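Local coordinates for protein FMN-dependent NADH:quinone oxidoreductase 1 (Bacillus anthracis, PDB 3U7I) that probably reduces quinones with NADH through a bound FMN, as a homodimer, and cleaves the azo bond of aromatic azo compounds to give amines, at residues V22-F27 and V146-S150; H105-I109 and W159-Y165; I9-P14 and I100-L104. All coordinates share one frame; numbering follows the deposited sequence.

Contact 1. Residues V22-F27 and V146-S150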
ATOM      1  N   VAL C  22     -16.274   0.000  12.746  1.00 32.25           N
ATOM      2  CA  VAL C  22     -16.339   1.432  13.063  1.00 31.55           C
ATOM      3  C   VAL C  22     -16.419   2.333  11.819  1.00 27.80           C
ATOM      4  O   VAL C  22     -17.281   3.215  11.739  1.00 25.70           O
ATOM      5  CB  VAL C  22     -15.180   1.879  13.970  1.00 29.24           C
ATOM      6  CG1 VAL C  22     -15.250   3.379  14.205  1.00 30.43           C
ATOM      7  CG2 VAL C  22     -15.237   1.136  15.295  1.00 26.81           C
ATOM      8  N   SER C  23     -15.533   2.099  10.852  1.00 24.03           N
ATOM      9  CA  SER C  23     -15.542   2.870   9.609  1.00 21.48           C
ATOM     10  C   SER C  23     -16.823   2.643   8.787  1.00 23.72           C
ATOM     11  O   SER C  23     -17.321   3.557   8.134  1.00 24.85           O
ATOM     12  CB  SER C  23     -14.292   2.586   8.770  1.00 22.21           C
ATOM     13  OG  SER C  23     -14.225   1.229   8.369  1.00 23.52           O
ATOM     14  N   ILE C  24     -17.360   1.431   8.826  1.00 25.29           N
ATOM     15  CA  ILE C  24     -18.613   1.139   8.129  1.00 26.84           C
ATOM     16  C   ILE C  24     -19.819   1.818   8.810  1.00 29.28           C
ATOM     17  O   ILE C  24     -20.678   2.370   8.128  1.00 30.17           O
ATOM     18  CB  ILE C  24     -18.834  -0.386   7.961  1.00 31.94           C
ATOM     19  CG1 ILE C  24     -17.718  -0.989   7.089  1.00 31.28           C
ATOM     20  CG2 ILE C  24     -20.199  -0.666   7.356  1.00 32.58           C
ATOM     21  CD1 ILE C  24     -17.645  -2.516   7.096  1.00 30.98           C
ATOM     22  N   LYS C  25     -19.868   1.795  10.145  1.00 26.72           N
ATOM     23  CA  LYS C  25     -20.889   2.539  10.886  1.00 26.24           C
ATOM     24  C   LYS C  25     -20.842   4.020  10.557  1.00 26.15           C
ATOM     25  O   LYS C  25     -21.872   4.630  10.282  1.00 28.06           O
ATOM     26  CB  LYS C  25     -20.737   2.364  12.404  1.00 30.91           C
ATOM     27  CG  LYS C  25     -21.358   1.101  12.939  1.00 36.40           C
ATOM     28  CD  LYS C  25     -21.316   1.028  14.455  1.00 41.41           C
ATOM     29  CE  LYS C  25     -21.564  -0.408  14.905  1.00 48.15           C
ATOM     30  NZ  LYS C  25     -22.300  -0.517  16.201  1.00 54.50           N
ATOM     31  N   VAL C  26     -19.648   4.603  10.599  1.00 26.56           N
ATOM     32  CA  VAL C  26     -19.490   6.030  10.320  1.00 26.92           C
ATOM     33  C   VAL C  26     -19.889   6.374   8.877  1.00 27.62           C
ATOM     34  O   VAL C  26     -20.540   7.389   8.627  1.00 27.14           O
ATOM     35  CB  VAL C  26     -18.050   6.500  10.615  1.00 24.97           C
ATOM     36  CG1 VAL C  26     -17.881   7.978  10.282  1.00 25.85           C
ATOM     37  CG2 VAL C  26     -17.699   6.230  12.074  1.00 23.58           C
ATOM     38  N   PHE C  27     -19.501   5.515   7.935  1.00 28.74           N
ATOM     39  CA  PHE C  27     -19.891   5.672   6.535  1.00 25.16           C
ATOM     40  C   PHE C  27     -21.409   5.613   6.336  1.00 23.78           C
ATOM     41  O   PHE C  27     -21.982   6.412   5.588  1.00 22.00           O
ATOM     42  CB  PHE C  27     -19.222   4.606   5.654  1.00 24.27           C
ATOM     43  CG  PHE C  27     -19.916   4.409   4.335  1.00 26.37           C
ATOM     44  CD1 PHE C  27     -19.950   5.435   3.401  1.00 21.70           C
ATOM     45  CD2 PHE C  27     -20.556   3.213   4.040  1.00 28.92           C
ATOM     46  CE1 PHE C  27     -20.600   5.278   2.191  1.00 21.58           C
ATOM     47  CE2 PHE C  27     -21.207   3.045   2.824  1.00 28.97           C
ATOM     48  CZ  PHE C  27     -21.231   4.084   1.901  1.00 23.90           C
ATOM     49  N   VAL C 146     -12.357  11.029   2.921  1.00 17.34           N
ATOM     50  CA  VAL C 146     -11.831   9.753   3.389  1.00 15.70           C
ATOM     51  C   VAL C 146     -12.369   9.470   4.791  1.00 17.28           C
ATOM     52  O   VAL C 146     -12.302  10.334   5.666  1.00 18.54           O
ATOM     53  CB  VAL C 146     -10.288   9.759   3.412  1.00 17.57           C
ATOM     54  CG1 VAL C 146      -9.757   8.458   4.010  1.00 18.12           C
ATOM     55  CG2 VAL C 146      -9.738   9.976   2.016  1.00 12.85           C
ATOM     56  N   ILE C 147     -12.934   8.283   4.990  1.00 18.10           N
ATOM     57  CA  ILE C 147     -13.412   7.870   6.305  0.70 20.03           C
ATOM     58  C   ILE C 147     -12.494   6.769   6.829  1.00 19.67           C
ATOM     59  O   ILE C 147     -12.534   5.632   6.355  1.00 20.88           O
ATOM     60  CB  ILE C 147     -14.881   7.361   6.250  0.70 19.87           C
ATOM     61  CG1 ILE C 147     -15.829   8.521   5.912  0.70 19.85           C
ATOM     62  CG2 ILE C 147     -15.276   6.720   7.576  0.70 19.93           C
ATOM     63  CD1 ILE C 147     -17.257   8.089   5.642  0.70 20.06           C
ATOM     64  N   GLN C 148     -11.685   7.099   7.829  1.00 19.01           N
ATOM     65  CA  GLN C 148     -10.672   6.165   8.341  1.00 19.10           C
ATOM     66  C   GLN C 148     -10.840   5.832   9.818  1.00 20.23           C
ATOM     67  O   GLN C 148     -10.844   6.731  10.662  1.00 24.61           O
ATOM     68  CB  GLN C 148      -9.262   6.737   8.106  1.00 19.59           C
ATOM     69  CG  GLN C 148      -8.107   5.912   8.693  1.00 18.80           C
ATOM     70  CD  GLN C 148      -6.745   6.546   8.418  1.00 21.09           C
ATOM     71  OE1 GLN C 148      -6.116   6.271   7.388  1.00 25.41           O
ATOM     72  NE2 GLN C 148      -6.286   7.405   9.330  1.00 19.53           N
ATOM     73  N   ALA C 149     -10.971   4.541  10.128  1.00 19.79           N
ATOM     74  CA  ALA C 149     -11.020   4.075  11.515  1.00 20.71           C
ATOM     75  C   ALA C 149      -9.661   3.525  11.880  1.00 24.04           C
ATOM     76  O   ALA C 149      -9.071   2.775  11.096  1.00 25.19           O
ATOM     77  CB  ALA C 149     -12.077   2.990  11.689  1.00 21.21           C
ATOM     78  N   SER C 150      -9.160   3.883  13.063  1.00 23.80           N
ATOM     79  CA  SER C 150      -7.830   3.449  13.481  1.00 22.40           C
ATOM     80  C   SER C 150      -7.783   3.173  14.969  1.00 26.04           C
ATOM     81  O   SER C 150      -8.495   3.807  15.748  1.00 25.72           O
ATOM     82  CB  SER C 150      -6.764   4.493  13.108  1.00 22.05           C
ATOM     83  OG  SER C 150      -6.994   5.749  13.740  1.00 22.56           O
TER

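Contact 2. Residues H105-I109 and W159-Y165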
ATOM      1  N   HIS C 105      -4.693  -0.357   8.864  1.00 19.73           N
ATOM      2  CA  HIS C 105      -3.910  -1.448   9.423  1.00 20.74           C
ATOM      3  C   HIS C 105      -2.485  -1.346   8.921  1.00 19.04           C
ATOM      4  O   HIS C 105      -2.250  -1.249   7.715  1.00 18.25           O
ATOM      5  CB  HIS C 105      -4.498  -2.811   9.061  1.00 23.78           C
ATOM      6  CG  HIS C 105      -3.927  -3.938   9.872  1.00 31.27           C
ATOM      7  ND1 HIS C 105      -3.808  -3.881  11.246  1.00 35.74           N
ATOM      8  CD2 HIS C 105      -3.429  -5.142   9.501  1.00 34.35           C
ATOM      9  CE1 HIS C 105      -3.267  -5.006  11.687  1.00 35.54           C
ATOM     10  NE2 HIS C 105      -3.032  -5.789  10.649  1.00 33.23           N
ATOM     11  N   ASN C 106      -1.537  -1.356   9.855  1.00 21.52           N
ATOM     12  CA  ASN C 106      -0.117  -1.291   9.518  1.00 19.96           C
ATOM     13  C   ASN C 106       0.292  -0.052   8.701  1.00 18.66           C
ATOM     14  O   ASN C 106       1.140  -0.127   7.810  1.00 18.82           O
ATOM     15  CB  ASN C 106       0.316  -2.600   8.862  1.00 18.78           C
ATOM     16  CG  ASN C 106       0.162  -3.775   9.802  1.00 21.60           C
ATOM     17  OD1 ASN C 106       0.358  -3.634  11.010  1.00 21.24           O
ATOM     18  ND2 ASN C 106      -0.217  -4.929   9.265  1.00 21.62           N
ATOM     19  N   PHE C 107      -0.344   1.075   9.028  1.00 17.11           N
ATOM     20  CA  PHE C 107       0.099   2.419   8.649  1.00 16.85           C
ATOM     21  C   PHE C 107       0.124   2.717   7.157  1.00 17.25           C
ATOM     22  O   PHE C 107       0.877   3.594   6.722  1.00 18.35           O
ATOM     23  CB  PHE C 107       1.466   2.733   9.264  1.00 17.54           C
ATOM     24  CG  PHE C 107       1.521   2.516  10.749  1.00 19.62           C
ATOM     25  CD1 PHE C 107       1.039   3.476  11.621  1.00 19.74           C
ATOM     26  CD2 PHE C 107       2.047   1.344  11.272  1.00 19.25           C
ATOM     27  CE1 PHE C 107       1.087   3.277  12.990  1.00 23.46           C
ATOM     28  CE2 PHE C 107       2.097   1.132  12.635  1.00 22.51           C
ATOM     29  CZ  PHE C 107       1.621   2.101  13.500  1.00 24.20           C
ATOM     30  N   ASN C 108      -0.678   1.994   6.376  1.00 16.58           N
ATOM     31  CA  ASN C 108      -0.764   2.239   4.927  1.00 17.27           C
ATOM     32  C   ASN C 108      -2.144   1.853   4.428  1.00 19.05           C
ATOM     33  O   ASN C 108      -2.930   1.256   5.168  1.00 20.74           O
ATOM     34  CB  ASN C 108       0.307   1.440   4.162  1.00 12.30           C
ATOM     35  CG  ASN C 108       0.870   2.190   2.946  1.00 13.37           C
ATOM     36  OD1 ASN C 108       0.167   2.966   2.273  1.00 14.27           O
ATOM     37  ND2 ASN C 108       2.151   1.943   2.651  1.00 12.15           N
ATOM     38  N   ILE C 109      -2.440   2.188   3.176  1.00 17.94           N
ATOM     39  CA  ILE C 109      -3.711   1.816   2.578  1.00 16.24           C
ATOM     40  C   ILE C 109      -3.810   0.289   2.458  1.00 17.33           C
ATOM     41  O   ILE C 109      -2.788  -0.392   2.293  1.00 16.85           O
ATOM     42  CB  ILE C 109      -3.900   2.475   1.195  1.00 16.08           C
ATOM     43  CG1 ILE C 109      -2.828   1.982   0.202  1.00 15.36           C
ATOM     44  CG2 ILE C 109      -3.869   4.000   1.335  1.00 16.86           C
ATOM     45  CD1 ILE C 109      -3.032   2.466  -1.226  1.00 15.72           C
ATOM     46  N   TRP C 159       4.926  10.700  16.420  1.00 29.78           N
ATOM     47  CA  TRP C 159       5.326   9.629  15.512  1.00 28.42           C
ATOM     48  C   TRP C 159       4.160   9.131  14.671  1.00 27.05           C
ATOM     49  O   TRP C 159       4.289   8.986  13.455  1.00 24.61           O
ATOM     50  CB  TRP C 159       5.961   8.468  16.282  1.00 29.57           C
ATOM     51  CG  TRP C 159       6.368   7.305  15.415  1.00 30.23           C
ATOM     52  CD1 TRP C 159       7.508   7.198  14.670  1.00 28.37           C
ATOM     53  CD2 TRP C 159       5.644   6.081  15.218  1.00 30.86           C
ATOM     54  NE1 TRP C 159       7.535   5.987  14.012  1.00 27.55           N
ATOM     55  CE2 TRP C 159       6.402   5.280  14.337  1.00 29.39           C
ATOM     56  CE3 TRP C 159       4.423   5.585  15.699  1.00 30.56           C
ATOM     57  CZ2 TRP C 159       5.982   4.011  13.925  1.00 27.70           C
ATOM     58  CZ3 TRP C 159       4.010   4.324  15.290  1.00 29.58           C
ATOM     59  CH2 TRP C 159       4.787   3.551  14.416  1.00 26.85           C
ATOM     60  N   TYR C 160       3.021   8.871  15.310  1.00 28.22           N
ATOM     61  CA  TYR C 160       1.844   8.374  14.585  1.00 27.53           C
ATOM     62  C   TYR C 160       1.460   9.283  13.415  1.00 25.40           C
ATOM     63  O   TYR C 160       1.142   8.802  12.321  1.00 21.97           O
ATOM     64  CB  TYR C 160       0.649   8.171  15.530  1.00 28.57           C
ATOM     65  CG  TYR C 160       0.812   6.981  16.451  1.00 36.45           C
ATOM     66  CD1 TYR C 160       1.529   7.090  17.640  1.00 42.83           C
ATOM     67  CD2 TYR C 160       0.265   5.744  16.125  1.00 38.43           C
ATOM     68  CE1 TYR C 160       1.689   6.001  18.482  1.00 47.15           C
ATOM     69  CE2 TYR C 160       0.424   4.649  16.958  1.00 42.81           C
ATOM     70  CZ  TYR C 160       1.134   4.782  18.134  1.00 48.24           C
ATOM     71  OH  TYR C 160       1.292   3.690  18.963  1.00 52.66           O
ATOM     72  N   THR C 161       1.497  10.593  13.653  1.00 25.17           N
ATOM     73  CA  THR C 161       1.188  11.572  12.616  1.00 24.11           C
ATOM     74  C   THR C 161       2.158  11.420  11.450  1.00 21.62           C
ATOM     75  O   THR C 161       1.766  11.523  10.293  1.00 22.08           O
ATOM     76  CB  THR C 161       1.290  13.010  13.145  1.00 23.18           C
ATOM     77  OG1 THR C 161       0.621  13.105  14.407  1.00 25.95           O
ATOM     78  CG2 THR C 161       0.660  13.985  12.157  1.00 21.88           C
ATOM     79  N   ASP C 162       3.424  11.173  11.769  1.00 19.44           N
ATOM     80  CA  ASP C 162       4.465  11.056  10.759  1.00 21.28           C
ATOM     81  C   ASP C 162       4.362   9.768   9.930  1.00 22.47           C
ATOM     82  O   ASP C 162       4.753   9.754   8.763  1.00 27.24           O
ATOM     83  CB  ASP C 162       5.845  11.172  11.402  1.00 24.27           C
ATOM     84  CG  ASP C 162       6.054  12.509  12.082  1.00 32.00           C
ATOM     85  OD1 ASP C 162       5.408  13.492  11.656  1.00 34.18           O
ATOM     86  OD2 ASP C 162       6.858  12.582  13.041  1.00 35.43           O
ATOM     87  N   VAL C 163       3.821   8.698  10.519  1.00 20.97           N
ATOM     88  CA  VAL C 163       3.717   7.406   9.822  1.00 18.90           C
ATOM     89  C   VAL C 163       2.309   7.065   9.337  1.00 17.29           C
ATOM     90  O   VAL C 163       2.018   5.917   8.997  1.00 17.57           O
ATOM     91  CB  VAL C 163       4.283   6.233  10.671  1.00 20.27           C
ATOM     92  CG1 VAL C 163       5.734   6.489  10.995  1.00 24.14           C
ATOM     93  CG2 VAL C 163       3.470   6.026  11.943  1.00 20.27           C
ATOM     94  N   GLU C 164       1.443   8.071   9.293  1.00 17.11           N
ATOM     95  CA  GLU C 164       0.091   7.888   8.779  1.00 18.50           C
ATOM     96  C   GLU C 164       0.146   7.920   7.259  1.00 17.84           C
ATOM     97  O   GLU C 164      -0.331   8.866   6.627  1.00 17.03           O
ATOM     98  CB  GLU C 164      -0.853   8.978   9.311  1.00 21.19           C
ATOM     99  CG  GLU C 164      -2.331   8.666   9.092  1.00 21.57           C
ATOM    100  CD  GLU C 164      -3.227   9.855   9.365  1.00 24.93           C
ATOM    101  OE1 GLU C 164      -2.696  10.984   9.492  1.00 25.32           O
ATOM    102  OE2 GLU C 164      -4.461   9.658   9.457  1.00 24.14           O
ATOM    103  N   TYR C 165       0.732   6.883   6.672  1.00 17.07           N
ATOM    104  CA  TYR C 165       0.966   6.877   5.229  1.00 17.63           C
ATOM    105  C   TYR C 165      -0.280   6.611   4.404  1.00 18.30           C
ATOM    106  O   TYR C 165      -0.331   6.976   3.235  1.00 18.31           O
ATOM    107  CB  TYR C 165       2.105   5.930   4.850  1.00 16.88           C
ATOM    108  CG  TYR C 165       3.433   6.447   5.333  1.00 18.99           C
ATOM    109  CD1 TYR C 165       3.944   7.648   4.844  1.00 16.65           C
ATOM    110  CD2 TYR C 165       4.166   5.759   6.299  1.00 18.34           C
ATOM    111  CE1 TYR C 165       5.150   8.145   5.290  1.00 15.87           C
ATOM    112  CE2 TYR C 165       5.378   6.251   6.751  1.00 20.96           C
ATOM    113  CZ  TYR C 165       5.865   7.440   6.234  1.00 20.06           C
ATOM    114  OH  TYR C 165       7.067   7.938   6.677  1.00 24.49           O
TER

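Contact 3. Residues I9-P14 and I100-L104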
ATOM      1  N   ILE C   9     -18.675   5.625  -4.064  1.00 14.63           N
ATOM      2  CA  ILE C   9     -18.175   5.045  -2.821  1.00 18.54           C
ATOM      3  C   ILE C   9     -17.095   4.022  -3.156  1.00 18.17           C
ATOM      4  O   ILE C   9     -17.344   3.064  -3.896  1.00 16.53           O
ATOM      5  CB  ILE C   9     -19.298   4.330  -2.004  1.00 20.73           C
ATOM      6  CG1 ILE C   9     -20.608   5.132  -2.023  1.00 21.48           C
ATOM      7  CG2 ILE C   9     -18.815   4.027  -0.571  1.00 19.39           C
ATOM      8  CD1 ILE C   9     -20.459   6.559  -1.547  1.00 23.14           C
ATOM      9  N   ILE C  10     -15.897   4.246  -2.623  1.00 16.85           N
ATOM     10  CA  ILE C  10     -14.805   3.284  -2.726  1.00 17.04           C
ATOM     11  C   ILE C  10     -14.597   2.648  -1.353  1.00 17.76           C
ATOM     12  O   ILE C  10     -13.966   3.232  -0.465  1.00 16.90           O
ATOM     13  CB  ILE C  10     -13.501   3.940  -3.208  1.00 16.02           C
ATOM     14  CG1 ILE C  10     -13.720   4.641  -4.550  1.00 16.55           C
ATOM     15  CG2 ILE C  10     -12.377   2.902  -3.291  1.00 16.50           C
ATOM     16  CD1 ILE C  10     -12.813   5.848  -4.760  1.00 14.92           C
ATOM     17  N   ASN C  11     -15.173   1.462  -1.181  1.00 16.33           N
ATOM     18  CA  ASN C  11     -15.144   0.761   0.093  1.00 18.18           C
ATOM     19  C   ASN C  11     -13.929  -0.171   0.201  1.00 17.30           C
ATOM     20  O   ASN C  11     -13.895  -1.235  -0.423  1.00 15.86           O
ATOM     21  CB  ASN C  11     -16.448  -0.018   0.272  1.00 20.23           C
ATOM     22  CG  ASN C  11     -16.482  -0.819   1.555  1.00 24.46           C
ATOM     23  OD1 ASN C  11     -15.556  -0.763   2.373  1.00 21.86           O
ATOM     24  ND2 ASN C  11     -17.570  -1.565   1.749  1.00 29.09           N
ATOM     25  N   ALA C  12     -12.941   0.229   0.993  1.00 15.29           N
ATOM     26  CA  ALA C  12     -11.697  -0.545   1.103  1.00 14.86           C
ATOM     27  C   ALA C  12     -11.653  -1.473   2.335  1.00 19.45           C
ATOM     28  O   ALA C  12     -10.577  -1.912   2.757  1.00 19.21           O
ATOM     29  CB  ALA C  12     -10.487   0.388   1.087  1.00 12.80           C
ATOM     30  N   HIS C  13     -12.816  -1.768   2.910  1.00 22.58           N
ATOM     31  CA  HIS C  13     -12.883  -2.604   4.103  1.00 20.76           C
ATOM     32  C   HIS C  13     -13.013  -4.085   3.742  1.00 20.37           C
ATOM     33  O   HIS C  13     -13.931  -4.465   3.040  1.00 20.96           O
ATOM     34  CB  HIS C  13     -14.058  -2.188   4.991  1.00 21.98           C
ATOM     35  CG  HIS C  13     -13.856  -2.520   6.438  1.00 22.25           C
ATOM     36  ND1 HIS C  13     -13.639  -3.808   6.880  1.00 25.10           N
ATOM     37  CD2 HIS C  13     -13.813  -1.732   7.537  1.00 22.57           C
ATOM     38  CE1 HIS C  13     -13.480  -3.800   8.192  1.00 26.01           C
ATOM     39  NE2 HIS C  13     -13.580  -2.554   8.616  1.00 25.80           N
ATOM     40  N   PRO C  14     -12.083  -4.926   4.230  1.00 18.82           N
ATOM     41  CA  PRO C  14     -12.147  -6.369   3.963  1.00 20.56           C
ATOM     42  C   PRO C  14     -13.491  -7.025   4.348  1.00 24.81           C
ATOM     43  O   PRO C  14     -13.861  -8.047   3.767  1.00 27.02           O
ATOM     44  CB  PRO C  14     -11.006  -6.931   4.828  1.00 21.82           C
ATOM     45  CG  PRO C  14     -10.016  -5.798   4.911  1.00 20.55           C
ATOM     46  CD  PRO C  14     -10.861  -4.542   4.961  1.00 17.60           C
ATOM     47  N   ILE C 100     -13.906   7.462   0.238  1.00 17.15           N
ATOM     48  CA  ILE C 100     -13.090   6.292   0.561  1.00 16.33           C
ATOM     49  C   ILE C 100     -13.295   5.844   2.009  1.00 17.32           C
ATOM     50  O   ILE C 100     -13.148   6.631   2.945  1.00 17.93           O
ATOM     51  CB  ILE C 100     -11.576   6.545   0.293  1.00 14.40           C
ATOM     52  CG1 ILE C 100     -11.331   6.745  -1.207  1.00 17.14           C
ATOM     53  CG2 ILE C 100     -10.721   5.393   0.870  1.00 16.09           C
ATOM     54  CD1 ILE C 100      -9.876   6.992  -1.592  1.00 19.31           C
ATOM     55  N   VAL C 101     -13.648   4.572   2.177  1.00 17.60           N
ATOM     56  CA  VAL C 101     -13.835   3.976   3.501  1.00 20.26           C
ATOM     57  C   VAL C 101     -12.753   2.916   3.750  1.00 17.92           C
ATOM     58  O   VAL C 101     -12.607   1.968   2.976  1.00 18.70           O
ATOM     59  CB  VAL C 101     -15.252   3.345   3.647  1.00 15.67           C
ATOM     60  CG1 VAL C 101     -15.548   2.959   5.105  1.00 18.37           C
ATOM     61  CG2 VAL C 101     -16.326   4.305   3.093  1.00 16.93           C
ATOM     62  N   LEU C 102     -11.990   3.076   4.823  1.00 18.82           N
ATOM     63  CA  LEU C 102     -10.939   2.110   5.121  1.00 18.17           C
ATOM     64  C   LEU C 102     -10.659   1.995   6.602  1.00 20.49           C
ATOM     65  O   LEU C 102     -10.795   2.975   7.347  1.00 19.31           O
ATOM     66  CB  LEU C 102      -9.635   2.480   4.410  1.00 23.41           C
ATOM     67  CG  LEU C 102      -8.877   3.693   4.960  1.00 25.17           C
ATOM     68  CD1 LEU C 102      -7.413   3.671   4.518  1.00 26.20           C
ATOM     69  CD2 LEU C 102      -9.573   4.980   4.526  1.00 25.08           C
ATOM     70  N   PRO C 103     -10.286   0.779   7.036  1.00 22.80           N
ATOM     71  CA  PRO C 103      -9.615   0.585   8.321  1.00 25.24           C
ATOM     72  C   PRO C 103      -8.119   0.795   8.109  1.00 26.04           C
ATOM     73  O   PRO C 103      -7.579   0.349   7.096  1.00 26.98           O
ATOM     74  CB  PRO C 103      -9.906  -0.881   8.648  1.00 23.38           C
ATOM     75  CG  PRO C 103     -10.035  -1.539   7.332  1.00 23.20           C
ATOM     76  CD  PRO C 103     -10.616  -0.504   6.387  1.00 22.95           C
ATOM     77  N   LEU C 104      -7.471   1.493   9.032  1.00 24.80           N
ATOM     78  CA  LEU C 104      -6.026   1.664   8.980  1.00 22.08           C
ATOM     79  C   LEU C 104      -5.369   0.473   9.658  1.00 23.42           C
ATOM     80  O   LEU C 104      -5.498   0.294  10.880  1.00 23.96           O
ATOM     81  CB  LEU C 104      -5.598   2.958   9.681  1.00 22.92           C
ATOM     82  CG  LEU C 104      -4.096   3.249   9.688  1.00 21.73           C
ATOM     83  CD1 LEU C 104      -3.567   3.343   8.263  1.00 20.50           C
ATOM     84  CD2 LEU C 104      -3.799   4.527  10.452  1.00 21.95           C
TER

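Contact 1. Residues V22-F27 and V146-S150
I147 and A149, two side chains on the same face of a strand, rest against the first turns of the helix that begins at V22, and S23 sits where the backbones come closest. A149 offers only a methyl, which packs against the start of the helix: its CB lies 3.7 Å from S23 CB and equally near S23 N, with V22 also in touch, where V22 CB is 4.0 Å from A149 CB. Consistent with two small side chains, the S23 and A149 CA atoms are 5.1 Å apart. I147 divides its work between its two branches. Its CG2, anti to the backbone N, passes 3.8 Å from S23 O and crosses V26 obliquely, meeting V26 CG1 at 4.0 Å. The other branch carries CD1 one turn further along the helix, to 3.7 Å from F27 CA and near the plane of the F27 ring at its edge. No hydrogen bond joins the segments; S23 O, on which I147 packs, is already the acceptor of F27 N within the helix. S23 OG, buried here, has no partner in the model. V26 is backed by A202 and V206 of helix 195-214, and F27 also touches V101 on the neighbouring strand. Helix and strand run at 144° to each other, the near-antiparallel setting of an α/β layer. This is the flavodoxin-like fold, with the helix following the first strand; V22 and S23, in the first turn of the helix, belong to the predicted FMN site.

Contact 2. Residues H105-I109 and W159-Y165
F107, in a type I' beta turn running from H105 to N108, faces the chain that leaves helix 159-162, and the backbones draw together until the CA atoms of N108 and Y165 are 5.0 Å apart. Here a turn is packed against a short helix and the link that follows it, beyond the C-terminal edge of the flavodoxin-like sheet, at the subunit interface. With CG anti to its carbonyl carbon (chi1 -53°), the F107 ring reaches toward the helix, where W159 turns an edge to its face in an offset edge-to-face pair; the ring planes stand at 74° and F107 CZ comes within 3.6 Å of W159 CH2. Y160 joins at the rim, its CD2 near the plane of the F107 ring. V163 CG2 lies 3.5 Å from F107 CD1 and over one face of the W159 indole, offset toward its rim, and so touches both rings. E164 points away from the turn, its carboxylate in a salt bridge with R186 and hydrogen-bonded by Q148. M173 of the second subunit packs on F107, while F176 of that subunit meets the W159 ring. N108 OD1 accepts two hydrogen bonds, from I109 N and from N108 ND2 of the second subunit. Across the contact, the sole hydrogen bond is weak, Y165 N to F107 O at 3.3 Å and 130°, with Y165 CB 3.2 Å from the same oxygen.

Contact 3. Residues I9-P14 and I100-L104
H13, just after strand 9-11, meets P103 of the neighbouring parallel strand, the pyrrolidine lying over one face of the imidazole. P103 CG stands 3.9 Å from the centroid of the H13 ring and 14° off its normal, a CH-pi contact, while P103 CD approaches H13 CD2 to 3.6 Å. P14 CD meets P103 CG at 3.9 Å, ring against ring, so P103 is held by two successive residues. Further back, I10 and I100 lie side by side and point the same way, I10 CD1 being 4.0 Å from I100 CG1, whereas N11 and V101 turn to the opposite face. Two backbone bonds fix this register: V101 N to I10 O is nearly straight (167°), and A12 N donates to V101 O at 2.7 Å. N11 stands with CG anti to its backbone N (chi1 178°), and its OD1 takes H13 N at 3.0 Å, closing an Asx turn; the donor lies above the carbonyl plane. N11 ND2 bonds to V16 O and to N48 OD1 of strand 43-48, H13 ND1 to K15 N. S23 of the predicted FMN site adjoins H13, consistent with flavodoxin-like proteins, which bind FMN with loops at the C-terminal ends of parallel strands.

From the N terminus, residues 9-14 end the first strand and lead into helix 22-37. Contact 3 closes the loop from there to strand 97-103, setting those two strands side by side in the parallel sheet. Contact 1 starts inside that loop, at 22-27, and ends beyond it at 146-150, so the two cross; it lays the helix on strand 143-149, the next strand over, with I147 N bonding to I100 O. Contact 2 begins directly where contact 3 finishes, at residue 105, and in turn crosses contact 1, pinning the loop after strand 97-103 to the chain around 159-165. The Q148-E164 hydrogen bond joins contacts 1 and 2; contact 2 is the one that reaches the second subunit most extensively.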